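Long-range contacts in oligopeptide-binding protein AppA (Bacillus subtilis, PDB 1XOC), which binds oligopeptides as the solute-binding component of an ABC permease, allowing their uptake in support of sporulation and genetic competence: residues P32-S40 with L172-P182; M405-M415 with I436-W444. All coordinates share one frame; numbering follows the deposited sequence.

The two contacts illustrate how loops apart in sequence are tied together within a peptide-binding protein. They come in series along the chain, contact 1 closing before contact 2 opens, with centres about 21 Å apart and nearest atoms about 7 Å apart, so they do not touch. Contact 1 joins loops flanking the outermost strands, 23-28 and 188-194, of a four-stranded mixed sheet; contact 2 belongs to the lobe of the nine-stranded sheet that holds strand 414-420. Arg119 lies between them, hydrogen-bonded to Ser40 O and touched by Leu440. Contact 2 reaches the bound peptide through Met405, Asn406 and Tyr442, consistent with ligand enclosure between lobes in this family.

Contact 1 (P32-S40 with L172-P182); sequences PTLFNSLYS and LEENEFNRKKP
Asn36 ND2 donates to Asn178 OD1 at 2.8 Å, a nearly straight bond (164°) that lies in the Asn36 amide plane but arrives above the carbonyl plane of Asn178. The ND2 of the Asn178 amide turns back into its own loop, donating to Glu173 O at 3.0 Å and more weakly to Leu172 O, which fixes the rotation of the amide. Asn36 is held at its other end too, because its OD1 accepts from Leu38 N at 3.1 Å. Beside this pair the backbones meet directly, Phe35 N donating to Asn178 O at 2.8 Å. The Phe35 ring then presents its edge to Arg179 O, with CE1 3.4 Å from that oxygen, which is buried and has no hydrogen-bond partner in the model.

Tyr39 carries much of the remaining packing. The extended Glu173 chain, CG anti to the backbone N (chi1 -173°), passes over one ring face, its CB 3.9 Å from the ring centroid in a CH-pi contact and its carboxylate plane tilted only 20° from the ring. Glu173 CG also touches Leu34 CD1, while Tyr39 OH reaches Leu172 CB at 3.5 Å. The Glu173 side chain lies about 4 Å from a bound zinc ion. Replacing Tyr39 by an alanine would probably leave the aliphatic part of Glu173 without its aromatic bed and open a gap beside Leu172. Glu49 of helix 43-52 accepts from Asn36 N. An Asx turn at Asn36 thus shapes the loop after strand 23-28, and a type I turn from Leu172 to Asn175 the loop before strand 188-194 of the same mixed sheet.

Contact 2 (M405-M415 with I436-W444); sequences MNPPNWDFDAM and IKKGLNYVW
Residues 405-415, which run from the end of a helix into a strand, pass the irregular segment 436-444 without strand pairing, the backbones closest where Pro407 CA lies 5.9 Å from Lys438 CA and Trp410 CA 6.2 Å from Tyr442 CA. Tyr442 gives the most surface to the contact. Met405 CG, sitting between the backbone N and the carbonyl carbon (chi1 69°), covers one face of its ring in a CH-pi contact, while SD, 3.7 Å from Tyr442 CE2, makes an oblique Met-aromatic contact. Pro407 CD meets the ring edge. Tyr442 OH donates to Asn406 OD1 at 2.8 Å, from above the carbonyl plane; Asn406 ND2 is held by Val402 O, and the hydroxyl also bonds weakly to a side chain of the bound peptide.

Trp410 is sandwiched: Pro407 and Pro408, joined by a cis peptide bond, cover one face, and Trp444 brings its edge to the other in a T-shaped stack with planes at 83°. Water 1 accepts from Trp410 NE1 at 2.9 Å and donates to Ile436 O and Gly439 O, tying the indole to the facing loop. Trp410 CD1 and Phe412 CZ come close to Tyr442 O, a buried oxygen with no hydrogen-bond partner in the model.

The contact packs the connection from helix 398-405 to strand 414-420 against the loop between helices 428-431 and 448-457, with Met415 and Ala414 leaning on strand 265-271.

Contact 1 (P32-S40 with L172-P182)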
# COMPACT_ATOMS: atom_id res chain seq x y z
N PRO A 32 5.49 -7.98 -8.83
CA PRO A 32 4.50 -7.05 -9.38
C PRO A 32 3.52 -7.68 -10.36
O PRO A 32 3.71 -8.83 -10.88
CB PRO A 32 5.36 -6.01 -10.11
CG PRO A 32 6.71 -6.12 -9.51
CD PRO A 32 6.87 -7.58 -9.21
N THR A 33 2.47 -6.91 -10.64
CA THR A 33 1.43 -7.30 -11.59
C THR A 33 1.52 -6.48 -12.88
O THR A 33 1.52 -7.01 -13.97
CB THR A 33 0.07 -7.09 -10.94
OG1 THR A 33 -0.07 -7.99 -9.85
CG2 THR A 33 -1.06 -7.45 -11.88
N LEU A 34 1.61 -5.17 -12.73
CA LEU A 34 1.74 -4.31 -13.88
C LEU A 34 2.27 -2.94 -13.46
O LEU A 34 2.28 -2.64 -12.29
CB LEU A 34 0.39 -4.18 -14.60
CG LEU A 34 -0.68 -3.22 -14.09
CD1 LEU A 34 -1.87 -3.09 -14.97
CD2 LEU A 34 -1.11 -3.44 -12.70
N PHE A 35 2.68 -2.13 -14.42
CA PHE A 35 3.31 -0.85 -14.13
C PHE A 35 2.48 0.26 -14.72
O PHE A 35 2.70 0.71 -15.82
CB PHE A 35 4.73 -0.81 -14.68
CG PHE A 35 5.50 -2.08 -14.46
CD1 PHE A 35 6.03 -2.77 -15.51
CD2 PHE A 35 5.66 -2.58 -13.20
CE1 PHE A 35 6.72 -3.92 -15.30
CE2 PHE A 35 6.34 -3.73 -13.00
CZ PHE A 35 6.87 -4.40 -14.06
N ASN A 36 1.50 0.68 -13.95
CA ASN A 36 0.57 1.71 -14.35
C ASN A 36 -0.25 2.16 -13.14
O ASN A 36 -1.04 1.42 -12.61
CB ASN A 36 -0.37 1.21 -15.45
CG ASN A 36 -1.17 2.32 -16.10
OD1 ASN A 36 -1.56 3.29 -15.42
ND2 ASN A 36 -1.43 2.19 -17.42
N SER A 37 0.00 3.37 -12.65
CA SER A 37 -0.60 3.80 -11.41
C SER A 37 -2.14 3.88 -11.45
O SER A 37 -2.79 3.89 -10.40
CB SER A 37 -0.01 5.13 -11.00
OG SER A 37 -0.44 6.13 -11.86
N LEU A 38 -2.72 3.93 -12.65
CA LEU A 38 -4.18 3.98 -12.77
C LEU A 38 -4.83 2.62 -12.46
O LEU A 38 -6.05 2.55 -12.24
CB LEU A 38 -4.61 4.48 -14.15
CG LEU A 38 -4.08 5.86 -14.57
CD1 LEU A 38 -4.43 6.15 -16.03
CD2 LEU A 38 -4.66 6.88 -13.61
N TYR A 39 -4.07 1.52 -12.45
CA TYR A 39 -4.60 0.20 -12.25
C TYR A 39 -4.00 -0.58 -11.10
O TYR A 39 -4.68 -1.43 -10.53
CB TYR A 39 -4.44 -0.60 -13.56
CG TYR A 39 -5.22 0.07 -14.68
CD1 TYR A 39 -4.59 0.84 -15.65
CD2 TYR A 39 -6.60 -0.01 -14.72
CE1 TYR A 39 -5.34 1.48 -16.64
CE2 TYR A 39 -7.34 0.62 -15.69
CZ TYR A 39 -6.71 1.38 -16.65
OH TYR A 39 -7.51 2.00 -17.63
N SER A 40 -2.74 -0.38 -10.78
CA SER A 40 -2.12 -1.13 -9.73
C SER A 40 -2.70 -0.82 -8.36
O SER A 40 -3.10 0.33 -8.09
CB SER A 40 -0.62 -0.96 -9.72
OG SER A 40 -0.27 0.39 -9.50
N LEU A 172 -7.29 -0.59 -21.68
CA LEU A 172 -5.98 -0.07 -21.33
C LEU A 172 -5.22 -0.97 -20.34
O LEU A 172 -4.02 -1.15 -20.47
CB LEU A 172 -6.07 1.35 -20.79
CG LEU A 172 -4.82 2.19 -20.82
CD1 LEU A 172 -4.30 2.41 -22.21
CD2 LEU A 172 -5.16 3.54 -20.23
N GLU A 173 -5.91 -1.55 -19.37
CA GLU A 173 -5.20 -2.33 -18.34
C GLU A 173 -4.49 -3.56 -18.94
O GLU A 173 -3.38 -3.92 -18.48
CB GLU A 173 -6.16 -2.79 -17.25
CG GLU A 173 -5.45 -3.47 -16.09
CD GLU A 173 -6.36 -3.81 -14.92
OE1 GLU A 173 -5.80 -4.41 -13.99
OE2 GLU A 173 -7.58 -3.49 -14.92
N GLU A 174 -5.12 -4.20 -19.92
CA GLU A 174 -4.56 -5.37 -20.54
C GLU A 174 -3.40 -5.08 -21.51
O GLU A 174 -2.71 -6.00 -21.91
CB GLU A 174 -5.66 -6.15 -21.26
CG GLU A 174 -6.35 -5.39 -22.36
CD GLU A 174 -7.58 -6.13 -22.92
OE1 GLU A 174 -8.62 -6.20 -22.20
OE2 GLU A 174 -7.55 -6.58 -24.10
N ASN A 175 -3.14 -3.82 -21.84
CA ASN A 175 -2.17 -3.53 -22.88
C ASN A 175 -0.76 -3.96 -22.49
O ASN A 175 -0.34 -3.81 -21.34
CB ASN A 175 -2.20 -2.02 -23.19
CG ASN A 175 -1.59 -1.68 -24.52
OD1 ASN A 175 -2.30 -1.62 -25.56
ND2 ASN A 175 -0.29 -1.39 -24.51
N GLU A 176 0.00 -4.51 -23.45
CA GLU A 176 1.39 -4.94 -23.20
C GLU A 176 2.33 -3.83 -22.68
O GLU A 176 3.35 -4.09 -22.05
CB GLU A 176 1.98 -5.56 -24.48
CG GLU A 176 3.38 -6.18 -24.28
CD GLU A 176 3.37 -7.42 -23.39
OE1 GLU A 176 2.71 -8.41 -23.78
OE2 GLU A 176 4.05 -7.44 -22.34
N PHE A 177 1.97 -2.59 -22.95
CA PHE A 177 2.68 -1.46 -22.38
C PHE A 177 2.89 -1.64 -20.88
O PHE A 177 3.93 -1.24 -20.32
CB PHE A 177 1.88 -0.17 -22.63
CG PHE A 177 2.50 1.08 -22.02
CD1 PHE A 177 2.32 1.39 -20.69
CD2 PHE A 177 3.27 1.95 -22.81
CE1 PHE A 177 2.88 2.55 -20.14
CE2 PHE A 177 3.81 3.08 -22.26
CZ PHE A 177 3.63 3.37 -20.95
N ASN A 178 1.88 -2.18 -20.21
CA ASN A 178 1.89 -2.16 -18.73
C ASN A 178 2.78 -3.25 -18.12
O ASN A 178 2.99 -3.26 -16.93
CB ASN A 178 0.45 -2.33 -18.21
CG ASN A 178 -0.45 -1.18 -18.62
OD1 ASN A 178 -0.06 -0.03 -18.56
ND2 ASN A 178 -1.66 -1.50 -19.06
N ARG A 179 3.25 -4.17 -18.95
CA ARG A 179 4.03 -5.29 -18.46
C ARG A 179 5.41 -5.39 -19.09
O ARG A 179 6.40 -5.31 -18.39
CB ARG A 179 3.29 -6.61 -18.65
CG ARG A 179 2.02 -6.71 -17.86
CD ARG A 179 1.22 -7.98 -18.10
NE ARG A 179 1.26 -8.39 -19.50
CZ ARG A 179 0.43 -7.96 -20.43
NH1 ARG A 179 -0.52 -7.11 -20.12
NH2 ARG A 179 0.56 -8.39 -21.67
N LYS A 180 5.47 -5.54 -20.41
CA LYS A 180 6.81 -5.68 -20.98
C LYS A 180 7.20 -4.69 -22.06
O LYS A 180 8.33 -4.73 -22.48
CB LYS A 180 7.07 -7.14 -21.38
CG LYS A 180 7.29 -8.09 -20.18
CD LYS A 180 7.29 -9.58 -20.52
CE LYS A 180 7.31 -10.44 -19.26
NZ LYS A 180 5.99 -10.50 -18.63
N LYS A 181 6.41 -3.64 -22.25
CA LYS A 181 6.86 -2.52 -23.05
C LYS A 181 6.61 -1.15 -22.42
O LYS A 181 6.19 -0.24 -23.11
CB LYS A 181 6.22 -2.57 -24.43
CG LYS A 181 6.62 -3.79 -25.22
CD LYS A 181 6.49 -3.54 -26.69
CE LYS A 181 5.05 -3.58 -27.10
NZ LYS A 181 4.79 -2.76 -28.32
N PRO A 182 6.84 -1.00 -21.13
CA PRO A 182 6.52 0.30 -20.57
C PRO A 182 7.51 1.36 -21.01
O PRO A 182 8.71 1.09 -21.13
CB PRO A 182 6.62 0.06 -19.06
CG PRO A 182 7.63 -0.98 -18.92
CD PRO A 182 7.39 -1.89 -20.08

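Contact 2 (M405-M415 with I436-W444)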
# COMPACT_ATOMS: atom_id res chain seq x y z
N MET A 405 -8.37 -10.55 -3.69
CA MET A 405 -9.00 -9.67 -2.71
C MET A 405 -9.76 -8.53 -3.40
O MET A 405 -10.77 -8.06 -2.87
CB MET A 405 -7.97 -9.08 -1.74
CG MET A 405 -7.02 -8.10 -2.31
SD MET A 405 -5.81 -7.57 -1.05
CE MET A 405 -4.89 -9.05 -0.86
N ASN A 406 -9.31 -8.13 -4.58
CA ASN A 406 -9.86 -6.98 -5.30
C ASN A 406 -11.21 -7.26 -5.96
O ASN A 406 -11.53 -8.41 -6.25
CB ASN A 406 -8.85 -6.49 -6.37
CG ASN A 406 -7.88 -5.46 -5.83
OD1 ASN A 406 -8.23 -4.29 -5.71
ND2 ASN A 406 -6.67 -5.89 -5.47
N PRO A 407 -12.00 -6.22 -6.23
CA PRO A 407 -13.15 -6.37 -7.09
C PRO A 407 -12.70 -6.96 -8.43
O PRO A 407 -11.56 -6.69 -8.84
CB PRO A 407 -13.63 -4.93 -7.30
CG PRO A 407 -13.06 -4.16 -6.21
CD PRO A 407 -11.83 -4.83 -5.76
N PRO A 408 -13.55 -7.75 -9.09
CA PRO A 408 -14.89 -8.19 -8.73
C PRO A 408 -14.95 -9.50 -7.95
O PRO A 408 -15.99 -10.17 -7.95
CB PRO A 408 -15.52 -8.40 -10.10
CG PRO A 408 -14.41 -8.97 -10.88
CD PRO A 408 -13.17 -8.28 -10.41
N ASN A 409 -13.84 -9.88 -7.29
CA ASN A 409 -13.69 -11.23 -6.73
C ASN A 409 -13.97 -11.31 -5.23
O ASN A 409 -14.82 -12.08 -4.79
CB ASN A 409 -12.28 -11.76 -7.01
CG ASN A 409 -11.96 -11.79 -8.49
OD1 ASN A 409 -10.84 -11.45 -8.90
ND2 ASN A 409 -12.91 -12.23 -9.28
N TRP A 410 -13.27 -10.51 -4.44
CA TRP A 410 -13.40 -10.56 -2.98
C TRP A 410 -13.37 -11.99 -2.46
O TRP A 410 -14.17 -12.38 -1.59
CB TRP A 410 -14.68 -9.90 -2.54
CG TRP A 410 -14.81 -8.50 -3.06
CD1 TRP A 410 -14.15 -7.39 -2.62
CD2 TRP A 410 -15.70 -8.07 -4.08
NE1 TRP A 410 -14.56 -6.29 -3.34
CE2 TRP A 410 -15.52 -6.68 -4.24
CE3 TRP A 410 -16.63 -8.72 -4.90
CZ2 TRP A 410 -16.24 -5.93 -5.17
CZ3 TRP A 410 -17.35 -7.99 -5.82
CH2 TRP A 410 -17.15 -6.60 -5.95
N ASP A 411 -12.43 -12.76 -3.00
CA ASP A 411 -12.43 -14.21 -2.90
C ASP A 411 -11.58 -14.63 -1.71
O ASP A 411 -10.48 -15.18 -1.87
CB ASP A 411 -11.88 -14.77 -4.20
CG ASP A 411 -11.80 -16.28 -4.22
OD1 ASP A 411 -10.93 -16.77 -4.98
OD2 ASP A 411 -12.53 -16.95 -3.47
N PHE A 412 -12.09 -14.31 -0.52
CA PHE A 412 -11.46 -14.67 0.75
C PHE A 412 -12.53 -14.60 1.85
O PHE A 412 -13.50 -13.85 1.72
CB PHE A 412 -10.28 -13.73 1.07
CG PHE A 412 -10.68 -12.31 1.36
CD1 PHE A 412 -10.98 -11.44 0.34
CD2 PHE A 412 -10.76 -11.86 2.66
CE1 PHE A 412 -11.33 -10.10 0.61
CE2 PHE A 412 -11.09 -10.50 2.93
CZ PHE A 412 -11.39 -9.66 1.89
N ASP A 413 -12.36 -15.42 2.89
CA ASP A 413 -13.17 -15.33 4.11
C ASP A 413 -12.50 -14.33 5.05
O ASP A 413 -13.13 -13.38 5.54
CB ASP A 413 -13.21 -16.67 4.84
CG ASP A 413 -13.85 -17.80 4.03
OD1 ASP A 413 -14.71 -17.52 3.16
OD2 ASP A 413 -13.48 -18.96 4.30
N ALA A 414 -11.19 -14.50 5.24
CA ALA A 414 -10.40 -13.58 6.07
C ALA A 414 -8.99 -13.59 5.55
O ALA A 414 -8.56 -14.55 4.93
CB ALA A 414 -10.44 -13.99 7.53
N MET A 415 -8.24 -12.52 5.78
CA MET A 415 -6.84 -12.51 5.37
C MET A 415 -5.96 -11.74 6.32
O MET A 415 -6.41 -10.77 6.91
CB MET A 415 -6.69 -11.94 3.97
CG MET A 415 -7.03 -10.50 3.85
SD MET A 415 -6.80 -9.92 2.16
CE MET A 415 -7.61 -8.31 2.28
N ILE A 436 -16.66 -0.13 -1.93
CA ILE A 436 -16.75 -1.57 -2.01
C ILE A 436 -16.77 -2.05 -3.46
O ILE A 436 -16.00 -2.95 -3.84
CB ILE A 436 -18.02 -2.07 -1.28
CG1 ILE A 436 -17.93 -1.80 0.23
CG2 ILE A 436 -18.20 -3.57 -1.52
CD1 ILE A 436 -19.28 -2.08 0.95
N LYS A 437 -17.65 -1.49 -4.27
CA LYS A 437 -17.90 -2.04 -5.60
C LYS A 437 -16.69 -1.99 -6.51
O LYS A 437 -16.41 -2.96 -7.23
CB LYS A 437 -19.08 -1.34 -6.26
CG LYS A 437 -19.49 -1.96 -7.60
CD LYS A 437 -20.64 -1.18 -8.24
CE LYS A 437 -21.14 -1.86 -9.52
NZ LYS A 437 -22.59 -1.54 -9.78
N LYS A 438 -15.98 -0.87 -6.50
CA LYS A 438 -14.86 -0.69 -7.42
C LYS A 438 -13.60 -0.13 -6.76
O LYS A 438 -12.72 0.31 -7.47
CB LYS A 438 -15.23 0.20 -8.60
CG LYS A 438 -16.57 -0.07 -9.26
CD LYS A 438 -16.93 1.05 -10.24
CE LYS A 438 -18.20 0.73 -11.00
NZ LYS A 438 -18.32 1.59 -12.22
N GLY A 439 -13.52 -0.14 -5.43
CA GLY A 439 -12.36 0.39 -4.72
C GLY A 439 -11.75 -0.56 -3.72
O GLY A 439 -11.79 -1.78 -3.88
N LEU A 440 -11.16 0.02 -2.67
CA LEU A 440 -10.34 -0.73 -1.73
C LEU A 440 -11.05 -1.21 -0.46
O LEU A 440 -10.41 -1.66 0.46
CB LEU A 440 -9.15 0.14 -1.32
CG LEU A 440 -8.32 0.80 -2.42
CD1 LEU A 440 -7.08 1.49 -1.82
CD2 LEU A 440 -7.89 -0.17 -3.46
N ASN A 441 -12.39 -1.13 -0.44
CA ASN A 441 -13.16 -1.63 0.72
C ASN A 441 -13.47 -3.11 0.47
O ASN A 441 -14.63 -3.51 0.28
CB ASN A 441 -14.41 -0.78 0.97
CG ASN A 441 -15.12 -1.08 2.30
OD1 ASN A 441 -14.89 -2.10 2.94
ND2 ASN A 441 -16.00 -0.15 2.70
N TYR A 442 -12.41 -3.90 0.54
CA TYR A 442 -12.44 -5.30 0.17
C TYR A 442 -13.26 -6.12 1.13
O TYR A 442 -13.66 -7.22 0.77
CB TYR A 442 -11.03 -5.87 0.17
CG TYR A 442 -10.03 -5.20 -0.75
CD1 TYR A 442 -10.38 -4.75 -2.00
CD2 TYR A 442 -8.71 -5.03 -0.34
CE1 TYR A 442 -9.44 -4.16 -2.86
CE2 TYR A 442 -7.77 -4.45 -1.19
CZ TYR A 442 -8.14 -4.01 -2.44
OH TYR A 442 -7.19 -3.43 -3.28
N VAL A 443 -13.45 -5.63 2.35
CA VAL A 443 -14.16 -6.41 3.39
C VAL A 443 -15.65 -6.09 3.51
O VAL A 443 -16.34 -6.62 4.41
CB VAL A 443 -13.48 -6.27 4.79
CG1 VAL A 443 -12.07 -6.89 4.79
CG2 VAL A 443 -13.46 -4.80 5.25
N TRP A 444 -16.16 -5.23 2.63
CA TRP A 444 -17.59 -4.92 2.61
C TRP A 444 -18.11 -4.28 3.89
O TRP A 444 -19.22 -4.55 4.35
CB TRP A 444 -18.39 -6.18 2.25
CG TRP A 444 -18.23 -6.55 0.83
CD1 TRP A 444 -17.07 -6.92 0.19
CD2 TRP A 444 -19.24 -6.53 -0.16
NE1 TRP A 444 -17.32 -7.16 -1.14
CE2 TRP A 444 -18.65 -6.92 -1.38
CE3 TRP A 444 -20.61 -6.22 -0.13
CZ2 TRP A 444 -19.37 -7.00 -2.57
CZ3 TRP A 444 -21.34 -6.30 -1.32
CH2 TRP A 444 -20.71 -6.69 -2.52
O HOH W 1 -13.60 -3.61 -2.77